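Local coordinates for protein beta sliding clamp (Bartonella birtlesii LL-WM9, PDB 6PTR) that probably encircles DNA as a head-to-tail homodimeric ring, tethering DNA polymerases and other proteins so that replication is processive, at residues V13-F18 and D91-V96; K20-V25 and L81-V86; I95-D100 and M107-G112; G48-K53 and V67-A72; V41-E46 and I75-Y80. All blocks are in the same frame, centred on the assembly; numbering follows the deposited sequence. Where two conformers were deposited one is given.

Interaction 1: residues V13-F18 and D91-V96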
# COMPACT_ATOMS: atom_id res chain seq x y z
N VAL C 13 1.09 -28.83 15.11
CA VAL C 13 1.19 -28.67 13.67
C VAL C 13 2.47 -27.93 13.32
O VAL C 13 3.04 -27.20 14.14
CB VAL C 13 -0.02 -27.92 13.11
CG1 VAL C 13 -1.28 -28.72 13.40
CG2 VAL C 13 -0.08 -26.53 13.73
N ASP C 14 2.93 -28.13 12.08
CA ASP C 14 4.04 -27.36 11.57
C ASP C 14 3.56 -25.94 11.30
O ASP C 14 2.51 -25.75 10.68
CB ASP C 14 4.59 -28.01 10.30
CG ASP C 14 5.71 -27.21 9.66
OD1 ASP C 14 6.84 -27.21 10.21
OD2 ASP C 14 5.47 -26.60 8.59
N ARG C 15 4.32 -24.95 11.77
CA ARG C 15 3.87 -23.57 11.60
C ARG C 15 3.70 -23.22 10.13
O ARG C 15 2.67 -22.65 9.73
CB ARG C 15 4.86 -22.62 12.27
CG ARG C 15 4.52 -21.15 12.08
CD ARG C 15 5.24 -20.57 10.87
NE ARG C 15 4.85 -19.18 10.66
CZ ARG C 15 5.07 -18.50 9.54
NH1 ARG C 15 5.67 -19.07 8.50
NH2 ARG C 15 4.67 -17.23 9.45
N SER C 16 4.68 -23.57 9.29
CA SER C 16 4.64 -23.14 7.90
C SER C 16 3.49 -23.80 7.15
O SER C 16 2.79 -23.15 6.37
CB SER C 16 5.97 -23.43 7.22
OG SER C 16 6.94 -22.49 7.64
N GLN C 17 3.27 -25.09 7.39
CA GLN C 17 2.13 -25.77 6.79
C GLN C 17 0.81 -25.15 7.25
O GLN C 17 -0.08 -24.89 6.43
CB GLN C 17 2.17 -27.26 7.15
CG GLN C 17 0.88 -27.98 6.85
CD GLN C 17 0.63 -28.07 5.36
OE1 GLN C 17 1.41 -28.70 4.63
NE2 GLN C 17 -0.44 -27.44 4.90
N PHE C 18 0.67 -24.91 8.55
CA PHE C 18 -0.56 -24.34 9.08
C PHE C 18 -0.81 -22.94 8.53
O PHE C 18 -1.95 -22.58 8.20
CB PHE C 18 -0.50 -24.28 10.61
CG PHE C 18 -1.81 -23.89 11.25
CD1 PHE C 18 -2.88 -24.77 11.25
CD2 PHE C 18 -1.96 -22.67 11.87
CE1 PHE C 18 -4.09 -24.43 11.83
CE2 PHE C 18 -3.18 -22.32 12.45
CZ PHE C 18 -4.25 -23.22 12.42
N ASP C 91 9.16 -19.53 11.22
CA ASP C 91 9.23 -20.61 10.26
C ASP C 91 10.06 -21.76 10.82
O ASP C 91 11.08 -21.54 11.48
CB ASP C 91 9.85 -20.09 8.96
CG ASP C 91 9.29 -20.75 7.74
OD1 ASP C 91 9.22 -22.00 7.71
OD2 ASP C 91 8.90 -20.03 6.80
N GLY C 92 9.60 -22.98 10.59
CA GLY C 92 10.29 -24.15 11.12
C GLY C 92 10.00 -24.46 12.57
O GLY C 92 10.58 -25.42 13.10
N SER C 93 9.14 -23.70 13.23
CA SER C 93 8.70 -24.01 14.57
C SER C 93 7.45 -24.89 14.52
O SER C 93 6.86 -25.12 13.46
CB SER C 93 8.41 -22.73 15.34
OG SER C 93 7.38 -22.00 14.70
N GLU C 94 7.05 -25.39 15.69
CA GLU C 94 5.80 -26.13 15.85
C GLU C 94 4.84 -25.34 16.72
O GLU C 94 5.24 -24.51 17.53
CB GLU C 94 6.04 -27.51 16.49
CG GLU C 94 6.72 -28.49 15.57
CD GLU C 94 6.84 -29.87 16.19
OE1 GLU C 94 7.05 -29.97 17.42
OE2 GLU C 94 6.71 -30.86 15.43
N ILE C 95 3.55 -25.60 16.53
CA ILE C 95 2.50 -24.91 17.25
C ILE C 95 1.59 -25.96 17.85
O ILE C 95 1.12 -26.84 17.14
CB ILE C 95 1.67 -23.99 16.33
CG1 ILE C 95 2.57 -23.02 15.59
CG2 ILE C 95 0.65 -23.23 17.14
CD1 ILE C 95 1.80 -22.28 14.50
N VAL C 96 1.30 -25.83 19.15
CA VAL C 96 0.33 -26.70 19.81
C VAL C 96 -0.97 -25.92 19.98
O VAL C 96 -1.00 -24.87 20.62
CB VAL C 96 0.85 -27.20 21.16
CG1 VAL C 96 -0.22 -28.08 21.83
CG2 VAL C 96 2.15 -27.99 20.98
O HOH W 1 7.29 -24.61 10.16

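Interaction 2: residues K20-V25 and L81-V86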
# COMPACT_ATOMS: atom_id res chain seq x y z
N LYS C 20 0.26 -21.69 5.64
CA LYS C 20 -0.14 -21.80 4.24
C LYS C 20 -1.61 -22.17 4.11
O LYS C 20 -2.34 -21.56 3.33
CB LYS C 20 0.73 -22.82 3.51
CG LYS C 20 0.45 -22.87 2.01
CD LYS C 20 1.45 -23.73 1.26
CE LYS C 20 1.24 -23.62 -0.26
NZ LYS C 20 1.70 -22.31 -0.81
N SER C 21 -2.05 -23.17 4.88
CA SER C 21 -3.44 -23.60 4.79
C SER C 21 -4.39 -22.52 5.30
O SER C 21 -5.40 -22.21 4.65
CB SER C 21 -3.65 -24.91 5.56
OG SER C 21 -2.81 -25.95 5.05
N LEU C 22 -4.06 -21.92 6.45
CA LEU C 22 -4.86 -20.82 6.97
C LEU C 22 -4.94 -19.67 5.98
O LEU C 22 -5.98 -19.03 5.85
CB LEU C 22 -4.28 -20.33 8.30
CG LEU C 22 -5.11 -19.37 9.15
CD1 LEU C 22 -6.49 -19.94 9.44
CD2 LEU C 22 -4.35 -19.06 10.44
N GLY C 23 -3.84 -19.39 5.28
CA GLY C 23 -3.86 -18.32 4.30
C GLY C 23 -4.86 -18.58 3.20
O GLY C 23 -5.46 -17.64 2.67
N ARG C 24 -5.08 -19.85 2.87
CA ARG C 24 -6.01 -20.18 1.80
C ARG C 24 -7.47 -20.01 2.22
O ARG C 24 -8.33 -19.81 1.36
CB ARG C 24 -5.76 -21.61 1.32
CG ARG C 24 -4.49 -21.74 0.46
CD ARG C 24 -4.15 -23.18 0.10
NE ARG C 24 -3.07 -23.31 -0.87
CZ ARG C 24 -2.60 -24.48 -1.31
NH1 ARG C 24 -3.12 -25.61 -0.87
NH2 ARG C 24 -1.62 -24.50 -2.21
N VAL C 25 -7.78 -20.09 3.52
CA VAL C 25 -9.19 -20.09 3.90
C VAL C 25 -9.62 -18.75 4.49
O VAL C 25 -10.76 -18.31 4.29
CB VAL C 25 -9.52 -21.24 4.88
CG1 VAL C 25 -9.04 -22.56 4.30
CG2 VAL C 25 -8.89 -20.99 6.21
N LEU C 81 -7.33 -12.71 13.34
CA LEU C 81 -6.45 -12.74 14.51
C LEU C 81 -5.56 -13.97 14.49
O LEU C 81 -4.35 -13.88 14.74
CB LEU C 81 -7.27 -12.73 15.80
CG LEU C 81 -6.48 -12.87 17.10
CD1 LEU C 81 -5.40 -11.76 17.21
CD2 LEU C 81 -7.42 -12.82 18.31
N LEU C 82 -6.14 -15.14 14.23
CA LEU C 82 -5.31 -16.35 14.18
C LEU C 82 -4.25 -16.23 13.10
O LEU C 82 -3.09 -16.57 13.33
CB LEU C 82 -6.17 -17.57 13.94
CG LEU C 82 -5.42 -18.89 13.88
CD1 LEU C 82 -4.68 -19.19 15.20
CD2 LEU C 82 -6.40 -20.01 13.55
N TYR C 83 -4.64 -15.73 11.92
CA TYR C 83 -3.66 -15.54 10.84
C TYR C 83 -2.54 -14.59 11.26
O TYR C 83 -1.36 -14.87 11.03
CB TYR C 83 -4.35 -15.01 9.57
CG TYR C 83 -3.43 -15.00 8.37
CD1 TYR C 83 -3.11 -16.19 7.73
CD2 TYR C 83 -2.87 -13.82 7.90
CE1 TYR C 83 -2.26 -16.20 6.64
CE2 TYR C 83 -2.02 -13.82 6.79
CZ TYR C 83 -1.72 -15.03 6.17
OH TYR C 83 -0.87 -15.07 5.07
N ASP C 84 -2.90 -13.45 11.86
CA ASP C 84 -1.87 -12.50 12.26
C ASP C 84 -0.94 -13.09 13.30
O ASP C 84 0.27 -12.80 13.30
CB ASP C 84 -2.52 -11.21 12.77
CG ASP C 84 -3.21 -10.42 11.66
OD1 ASP C 84 -2.84 -10.58 10.48
OD2 ASP C 84 -4.11 -9.62 11.98
N ILE C 85 -1.46 -13.93 14.20
CA ILE C 85 -0.61 -14.57 15.20
C ILE C 85 0.36 -15.53 14.53
O ILE C 85 1.59 -15.45 14.72
CB ILE C 85 -1.47 -15.29 16.26
CG1 ILE C 85 -2.15 -14.26 17.17
CG2 ILE C 85 -0.63 -16.30 17.06
CD1 ILE C 85 -3.28 -14.88 18.01
N VAL C 86 -0.16 -16.44 13.70
CA VAL C 86 0.69 -17.44 13.06
C VAL C 86 1.73 -16.78 12.15
O VAL C 86 2.89 -17.23 12.06
CB VAL C 86 -0.19 -18.45 12.30
CG1 VAL C 86 0.69 -19.55 11.61
CG2 VAL C 86 -1.16 -19.13 13.27

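Interaction 3: residues I95-D100 and M107-G112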
# COMPACT_ATOMS: atom_id res chain seq x y z
N ILE C 95 3.55 -25.60 16.53
CA ILE C 95 2.50 -24.91 17.25
C ILE C 95 1.59 -25.96 17.85
O ILE C 95 1.12 -26.84 17.14
CB ILE C 95 1.67 -23.99 16.33
CG1 ILE C 95 2.57 -23.02 15.59
CG2 ILE C 95 0.65 -23.23 17.14
CD1 ILE C 95 1.80 -22.28 14.50
N VAL C 96 1.30 -25.83 19.15
CA VAL C 96 0.33 -26.70 19.81
C VAL C 96 -0.97 -25.92 19.98
O VAL C 96 -1.00 -24.87 20.62
CB VAL C 96 0.85 -27.20 21.16
CG1 VAL C 96 -0.22 -28.08 21.83
CG2 VAL C 96 2.15 -27.99 20.98
N LEU C 97 -2.06 -26.44 19.40
CA LEU C 97 -3.38 -25.85 19.49
C LEU C 97 -4.24 -26.76 20.36
O LEU C 97 -4.34 -27.96 20.08
CB LEU C 97 -3.99 -25.67 18.10
CG LEU C 97 -3.06 -24.94 17.12
CD1 LEU C 97 -3.52 -25.09 15.67
CD2 LEU C 97 -2.96 -23.50 17.49
N SER C 98 -4.81 -26.23 21.44
CA SER C 98 -5.51 -27.13 22.35
C SER C 98 -6.68 -26.42 23.02
O SER C 98 -6.63 -25.22 23.28
CB SER C 98 -4.56 -27.72 23.42
OG SER C 98 -4.00 -26.70 24.22
N VAL C 99 -7.72 -27.19 23.30
CA VAL C 99 -8.92 -26.69 23.95
C VAL C 99 -9.00 -27.32 25.34
O VAL C 99 -8.80 -28.52 25.48
CB VAL C 99 -10.18 -27.02 23.12
CG1 VAL C 99 -11.45 -26.61 23.86
CG2 VAL C 99 -10.09 -26.39 21.73
N ASP C 100 -9.31 -26.51 26.35
CA ASP C 100 -9.44 -27.01 27.72
C ASP C 100 -10.89 -26.98 28.18
O ASP C 100 -11.76 -26.36 27.56
CB ASP C 100 -8.56 -26.21 28.68
N MET C 107 -9.25 -21.43 23.18
CA MET C 107 -8.20 -22.24 22.58
C MET C 107 -6.85 -21.70 22.99
O MET C 107 -6.62 -20.48 22.97
CB MET C 107 -8.29 -22.26 21.06
CG MET C 107 -7.32 -23.28 20.44
SD MET C 107 -7.32 -23.28 18.63
CE MET C 107 -6.51 -21.72 18.28
N SER C 108 -5.96 -22.60 23.38
CA SER C 108 -4.58 -22.27 23.67
C SER C 108 -3.73 -22.45 22.43
O SER C 108 -3.90 -23.41 21.66
CB SER C 108 -4.07 -23.16 24.81
OG SER C 108 -2.66 -23.12 24.93
N ILE C 109 -2.80 -21.52 22.21
CA ILE C 109 -1.81 -21.61 21.15
C ILE C 109 -0.46 -21.49 21.82
O ILE C 109 -0.18 -20.47 22.46
CB ILE C 109 -1.98 -20.51 20.10
CG1 ILE C 109 -3.40 -20.50 19.52
CG2 ILE C 109 -0.94 -20.67 19.02
CD1 ILE C 109 -3.66 -19.26 18.72
N VAL C 110 0.38 -22.52 21.70
CA VAL C 110 1.70 -22.49 22.31
C VAL C 110 2.75 -22.69 21.23
O VAL C 110 2.69 -23.65 20.46
CB VAL C 110 1.85 -23.56 23.41
CG1 VAL C 110 3.27 -23.61 23.91
CG2 VAL C 110 0.89 -23.26 24.57
N SER C 111 3.73 -21.79 21.19
CA SER C 111 4.86 -21.93 20.29
C SER C 111 6.08 -21.46 21.06
O SER C 111 6.23 -20.26 21.32
CB SER C 111 4.66 -21.10 19.01
OG SER C 111 5.89 -20.92 18.33
N GLY C 112 6.93 -22.41 21.45
CA GLY C 112 8.08 -22.05 22.27
C GLY C 112 7.58 -21.58 23.62
O GLY C 112 6.72 -22.22 24.24
O HOH W 2 -1.77 -25.31 23.40

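Interaction 4: residues G48-K53 and V67-A72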
# COMPACT_ATOMS: atom_id res chain seq x y z
N GLY C 48 -6.39 -38.33 11.71
CA GLY C 48 -5.13 -37.95 11.07
C GLY C 48 -5.22 -36.76 10.14
O GLY C 48 -4.32 -36.56 9.32
N SER C 49 -6.26 -35.94 10.25
CA SER C 49 -6.40 -34.81 9.33
C SER C 49 -6.97 -33.62 10.06
O SER C 49 -7.82 -33.77 10.94
CB SER C 49 -7.30 -35.21 8.14
OG SER C 49 -7.54 -34.09 7.30
N VAL C 50 -6.48 -32.42 9.72
CA VAL C 50 -7.03 -31.17 10.20
C VAL C 50 -7.67 -30.48 9.02
O VAL C 50 -7.03 -30.34 7.96
CB VAL C 50 -5.95 -30.27 10.83
CG1 VAL C 50 -6.50 -28.88 11.09
CG2 VAL C 50 -5.45 -30.91 12.12
N GLN C 51 -8.93 -30.09 9.17
CA GLN C 51 -9.63 -29.34 8.15
C GLN C 51 -9.88 -27.94 8.67
O GLN C 51 -10.32 -27.77 9.82
CB GLN C 51 -10.96 -29.98 7.78
CG GLN C 51 -11.62 -29.28 6.59
CD GLN C 51 -13.02 -29.76 6.32
OE1 GLN C 51 -13.23 -30.60 5.44
NE2 GLN C 51 -13.99 -29.23 7.06
N LEU C 52 -9.58 -26.94 7.84
CA LEU C 52 -9.93 -25.54 8.10
C LEU C 52 -11.10 -25.19 7.20
O LEU C 52 -11.10 -25.53 6.02
CB LEU C 52 -8.75 -24.61 7.79
CG LEU C 52 -7.45 -24.97 8.53
CD1 LEU C 52 -6.33 -24.02 8.15
CD2 LEU C 52 -7.68 -25.00 10.04
N LYS C 53 -12.11 -24.50 7.75
CA LYS C 53 -13.28 -24.11 6.97
C LYS C 53 -13.60 -22.66 7.27
O LYS C 53 -13.58 -22.26 8.44
CB LYS C 53 -14.49 -25.01 7.31
CG LYS C 53 -15.76 -24.73 6.50
CD LYS C 53 -16.98 -25.58 6.97
CE LYS C 53 -16.91 -27.01 6.52
NZ LYS C 53 -18.20 -27.71 6.81
N VAL C 67 -2.07 -34.61 9.72
CA VAL C 67 -1.41 -34.36 11.01
C VAL C 67 -1.66 -35.56 11.90
O VAL C 67 -2.79 -36.05 11.97
CB VAL C 67 -1.95 -33.13 11.77
CG1 VAL C 67 -1.02 -32.78 12.93
CG2 VAL C 67 -2.14 -31.96 10.87
N ASN C 68 -0.64 -36.00 12.62
CA ASN C 68 -0.89 -36.89 13.74
C ASN C 68 -1.66 -36.11 14.82
O ASN C 68 -1.18 -35.08 15.29
CB ASN C 68 0.40 -37.45 14.31
CG ASN C 68 0.17 -38.29 15.55
OD1 ASN C 68 0.49 -37.88 16.67
ND2 ASN C 68 -0.44 -39.43 15.37
N ILE C 69 -2.84 -36.60 15.19
CA ILE C 69 -3.73 -35.89 16.11
C ILE C 69 -3.58 -36.49 17.50
O ILE C 69 -3.79 -37.70 17.68
CB ILE C 69 -5.20 -36.00 15.65
CG1 ILE C 69 -5.35 -35.56 14.19
CG2 ILE C 69 -6.11 -35.17 16.56
CD1 ILE C 69 -5.05 -34.11 13.95
N GLU C 70 -3.23 -35.66 18.47
CA GLU C 70 -3.12 -36.14 19.85
C GLU C 70 -4.50 -36.37 20.46
O GLU C 70 -4.77 -37.45 21.02
CB GLU C 70 -2.30 -35.17 20.69
CG GLU C 70 -2.02 -35.69 22.10
CD GLU C 70 -1.03 -34.83 22.86
OE1 GLU C 70 -0.46 -33.87 22.27
OE2 GLU C 70 -0.81 -35.11 24.06
N LYS C 71 -5.39 -35.39 20.37
CA LYS C 71 -6.77 -35.56 20.79
C LYS C 71 -7.68 -34.94 19.74
O LYS C 71 -7.53 -33.76 19.42
CB LYS C 71 -7.06 -34.91 22.14
CG LYS C 71 -6.23 -35.37 23.30
CD LYS C 71 -6.64 -34.60 24.56
CE LYS C 71 -8.14 -34.73 24.84
NZ LYS C 71 -8.61 -33.89 25.98
N ALA C 72 -8.63 -35.74 19.23
CA ALA C 72 -9.54 -35.23 18.22
C ALA C 72 -10.46 -34.18 18.82
O ALA C 72 -10.78 -34.20 20.01
CB ALA C 72 -10.37 -36.36 17.63

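Interaction 5: residues V41-E46 and I75-Y80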
# COMPACT_ATOMS: atom_id res chain seq x y z
N VAL C 41 -12.65 -19.04 11.79
CA VAL C 41 -12.33 -20.23 11.00
C VAL C 41 -12.61 -21.45 11.87
O VAL C 41 -12.29 -21.47 13.07
CB VAL C 41 -10.86 -20.22 10.52
CG1 VAL C 41 -9.91 -20.03 11.68
CG2 VAL C 41 -10.54 -21.55 9.81
N LEU C 42 -13.26 -22.45 11.28
CA LEU C 42 -13.48 -23.72 11.96
C LEU C 42 -12.24 -24.58 11.80
O LEU C 42 -11.73 -24.75 10.69
CB LEU C 42 -14.69 -24.45 11.38
CG LEU C 42 -14.86 -25.91 11.82
CD1 LEU C 42 -15.12 -26.00 13.34
CD2 LEU C 42 -15.98 -26.56 11.05
N ILE C 43 -11.75 -25.12 12.91
CA ILE C 43 -10.63 -26.06 12.92
C ILE C 43 -11.20 -27.39 13.36
O ILE C 43 -11.76 -27.47 14.45
CB ILE C 43 -9.51 -25.62 13.88
CG1 ILE C 43 -9.04 -24.21 13.57
CG2 ILE C 43 -8.33 -26.63 13.80
CD1 ILE C 43 -7.95 -23.74 14.52
N ASP C 44 -11.06 -28.43 12.53
CA ASP C 44 -11.67 -29.72 12.83
C ASP C 44 -10.60 -30.79 12.67
O ASP C 44 -10.13 -31.03 11.55
CB ASP C 44 -12.86 -30.00 11.91
CG ASP C 44 -13.89 -30.93 12.55
OD1 ASP C 44 -13.50 -31.80 13.35
OD2 ASP C 44 -15.09 -30.80 12.23
N ALA C 45 -10.22 -31.44 13.78
CA ALA C 45 -9.13 -32.40 13.81
C ALA C 45 -9.69 -33.79 14.10
O ALA C 45 -10.25 -34.03 15.17
CB ALA C 45 -8.11 -32.01 14.87
N GLU C 46 -9.55 -34.70 13.14
CA GLU C 46 -10.04 -36.06 13.33
C GLU C 46 -9.33 -36.95 12.33
O GLU C 46 -9.00 -36.51 11.23
CB GLU C 46 -11.57 -36.11 13.12
CG GLU C 46 -12.29 -37.20 13.83
CD GLU C 46 -13.76 -37.18 13.48
OE1 GLU C 46 -14.47 -38.13 13.85
OE2 GLU C 46 -14.18 -36.20 12.83
N ILE C 75 -13.01 -26.62 17.01
CA ILE C 75 -13.22 -25.32 17.65
C ILE C 75 -13.20 -24.29 16.54
O ILE C 75 -12.63 -24.53 15.47
CB ILE C 75 -12.12 -25.06 18.71
CG1 ILE C 75 -12.47 -23.87 19.60
CG2 ILE C 75 -10.77 -24.82 18.05
CD1 ILE C 75 -13.59 -24.14 20.54
N THR C 76 -13.83 -23.13 16.77
CA THR C 76 -13.72 -22.05 15.80
C THR C 76 -13.03 -20.87 16.48
O THR C 76 -13.19 -20.65 17.68
CB THR C 76 -15.08 -21.62 15.20
OG1 THR C 76 -15.76 -20.73 16.10
CG2 THR C 76 -15.96 -22.83 14.92
N VAL C 77 -12.23 -20.15 15.70
CA VAL C 77 -11.25 -19.17 16.20
C VAL C 77 -11.35 -17.95 15.29
O VAL C 77 -11.47 -18.12 14.07
CB VAL C 77 -9.82 -19.74 16.15
CG1 VAL C 77 -8.86 -18.89 16.93
CG2 VAL C 77 -9.78 -21.21 16.63
N PRO C 78 -11.31 -16.71 15.81
CA PRO C 78 -11.33 -15.54 14.92
C PRO C 78 -10.22 -15.60 13.88
O PRO C 78 -9.05 -15.77 14.22
CB PRO C 78 -11.16 -14.36 15.88
CG PRO C 78 -11.80 -14.88 17.18
CD PRO C 78 -11.32 -16.30 17.24
N ALA C 79 -10.59 -15.50 12.59
CA ALA C 79 -9.69 -15.96 11.54
C ALA C 79 -8.57 -14.96 11.27
O ALA C 79 -7.42 -15.37 11.07
CB ALA C 79 -10.47 -16.26 10.26
N TYR C 80 -8.87 -13.66 11.23
CA TYR C 80 -7.80 -12.71 10.94
C TYR C 80 -6.82 -12.63 12.11
O TYR C 80 -5.61 -12.52 11.90
CB TYR C 80 -8.38 -11.34 10.60
CG TYR C 80 -8.91 -11.34 9.18
CD1 TYR C 80 -8.05 -11.18 8.10
CD2 TYR C 80 -10.26 -11.52 8.92
CE1 TYR C 80 -8.53 -11.19 6.80
CE2 TYR C 80 -10.75 -11.52 7.62
CZ TYR C 80 -9.87 -11.37 6.57
OH TYR C 80 -10.35 -11.39 5.27

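Interaction 1: residues V13-F18 and D91-V96
R15 lies along the segment D91-I95 and meets it with CB, CG, CD and NH1. Its CB rests 3.6 Å from S93 OG. With CG anti to the backbone N (chi1 177°), the chain heads for the opposite segment, and CG comes 3.8 Å from I95 CD1. After a bend at chi2 of -94°, CD passes D91 CA at 4.0 Å. At the tip, NE donates to V86 O of helix 79-88, while NH1 forms a long salt bridge to D91 OD2 at 3.8 Å. The guanidinium and carboxylate planes stand 49° apart, and D91 is poorly ordered, so this ion pair is a loose one; the modelled S16 OG to D91 OD1 approach is too short to trust. Backbone bonds carry more of the contact: V13 and I95 form an antiparallel hydrogen-bonded pair, and R15 N gives to S93 O at 3.1 Å. D14 is the N-cap of the helix that follows, its OD2 accepting from Q17 N at 2.9 Å. Its other oxygen, OD1, takes a bond from a water that also accepts from S16 N. V13 CG2 packs on I95 CB at 4.0 Å. The contact thus joins strand 10-14 and the first turn of helix 15-26 to strand 94-99, with V13 touching F65 of strand 59-69 and I95 touching V86 of helix 79-88.

Interaction 2: residues K20-V25 and L81-V86
L22 of one helix fits against L82, Y83 and V86 of the other in a near-antiparallel helix pair, the two-helix layer of the N-terminal domain; in rings of this family such helices line the central channel. The axes of the short segments approach to 10.2 Å at 149° between their directions, so the helices meet through side chains, without polar links between the segments. The tight part is the methyl CD2 of L22, which lies 3.6 Å from L82 CG and also 3.6 Å from Y83 CA, close to the opposite backbone. V86 CG2 adds a looser touch to the same methyl at 4.3 Å. L22 and L82 cross at a slant, whereas L22 and Y83 lie alongside one another, running in opposite senses. V41 of strand 40-46 packs against both leucines. The other side is more open. Y83 is only partly buried, and its CB does not point at the neighbouring helix; with CG anti to the backbone N (chi1 -171°), the ring swings toward helix 20-25. There its rim meets L22 CG near the ring plane, and the ring also stacks with F19 and H26. On the far flank of helix 79-88, L81, D84 and I85 touch T287 of the second subunit. Where the helices come together beside the ring, G23 has no side chain, and Y83 CE1 settles 3.5 Å from G23 CA.

Interaction 3: residues I95-D100 and M107-G112
The flat groups joining V96 to V110 and S98 to S108 are peptide carbonyls of a beta hairpin, strands 94-99 and 106-111. V96 N and V110 N each lie in the plane of the other residue's carbonyl, with O acceptors at 2.9 Å from both donors: V96 N to V110 O, and V110 N to V96 O. At the next hydrogen-bonded pair, S98 O receives S108 N at 2.7 Å, while S98 N meets S108 O from a position tilted 16° off the carbonyl plane. Between these hydrogen-bonded pairs sits the non-hydrogen-bonded pair L97 and I109.

The two faces of the hairpin differ sharply. On the inward face L97 and I109 run alongside each other in the same direction, with L97 CD2 3.6 Å from I109 CG1. I95 CG2 meets I109 CG2 at 3.6 Å, so I109 is packed from two neighbours on the partner strand. The end of M107, bent at chi3, brings CE to L97 CD2 at 4.0 Å, and M107 also reaches I75 and V77 of the next sheet. V96, S98, S108 and V110 occupy the outward, partly exposed face. Strand 10-14 flanks the hairpin beyond 94-99 and strand 114-119 beyond 106-111, making a four-stranded antiparallel sheet.

S98 OG stands between its backbone N and carbonyl carbon (chi1 61°), while S108 OG is anti to its own N; the two hydroxyls are bridged by one water, 2.8 Å from S98 OG, which also donates to V96 O.

Interaction 4: residues G48-K53 and V67-A72
The open end of a beta hairpin, formed by strands 49-55 and 59-69, is closed where G48 meets V67. V67 N gives a hydrogen bond to G48 O at 3.0 Å; the N-H points well at the oxygen (159°), but the donor sits 55° out of the carbonyl plane and so off the lone pairs. In the reverse direction, G48 CA approaches V67 O at 3.1 Å in a CA-H...O contact. G48 takes a positive phi of 68°, a backbone shape that suits glycine.

Two residues further in, the contact becomes apolar. V50 CG2, anti to its carbonyl carbon, is the methyl that does the touching: it lies 3.7 Å from V67 CG2, the side chains crossing at a slant. The same methyl is 3.7 Å from I69 CD1, although I69 was modelled in two conformers, and this touch belongs to one of them. In that conformer I69 CG1 also comes 3.9 Å from G48 N. From strand 10-14, I11 touches V50 and I69, and V13 touches V67.

Beyond I69 the chain turns a corner at E70, whose OE1 makes a salt bridge to R10 NE. E70 and K71 together face R10, which is the signature of a classic beta bulge, here at the corner where the chain passes into strand 71-78.

Interaction 5: residues V41-E46 and I75-Y80
Four backbone hydrogen bonds tie V41 and I43 to V77 and I75. V41 N reaches V77 O at 2.7 Å and is answered by V77 N to V41 O; I43 N meets I75 O at 2.8 Å, nearly straight at 169°, with I75 N returning to I43 O. L42 and T76 form the non-hydrogen-bonded pair between them, with their CA atoms drawn in to 4.2 Å. There T76 CA comes 3.1 Å from V41 O as a CA-H...O contact.

Outward from the backbone, the two faces are packed differently. On the L42 face, L42 CD1 lies against T76 CG2 at 3.6 Å, the two side chains crossing; the hydroxyl of T76 turns instead to L121 O and N40 ND2. On the other face I43 CD1 meets V77 CG2 at 3.8 Å; the two cross at a slant, and I43 also touches M107 of the neighbouring sheet. V41 CG1, held between its backbone N and carbonyl carbon (chi1 54°), lies 3.4 Å from V77 O. Where strand 71-78 gives way to helix 79-88 at the N-cap P78, A79 CB fills in beside V41 CB at 4.0 Å. V25 of helix 15-26 also packs on V41.

Strand 71-78 is an edge strand, within this chain, of an eight-stranded antiparallel sheet that continues through 40-46, 49-55 and 59-69 into strand 245-250 of the central domain, the shared sheet typical of sliding-ring subunits.

All five interactions fall within the N-terminal domain. Interactions 2 and 5 form its buried centre: the helix pair of interaction 2 rests on the strands of interaction 5, one contact purely apolar, the other built on strand pairing. Interactions 1 and 3 share strand 94-99 and build neighbouring parts of the four-stranded sheet, both partly buried and with ordered water; interaction 1 adds a side-chain capping bond and a long ion pair. Apolar side chains of interaction 3 meet those of interaction 5, joining the two sheets. Interaction 4 lies at the surface, with a single backbone bond, yet it shares the larger sheet with interaction 5.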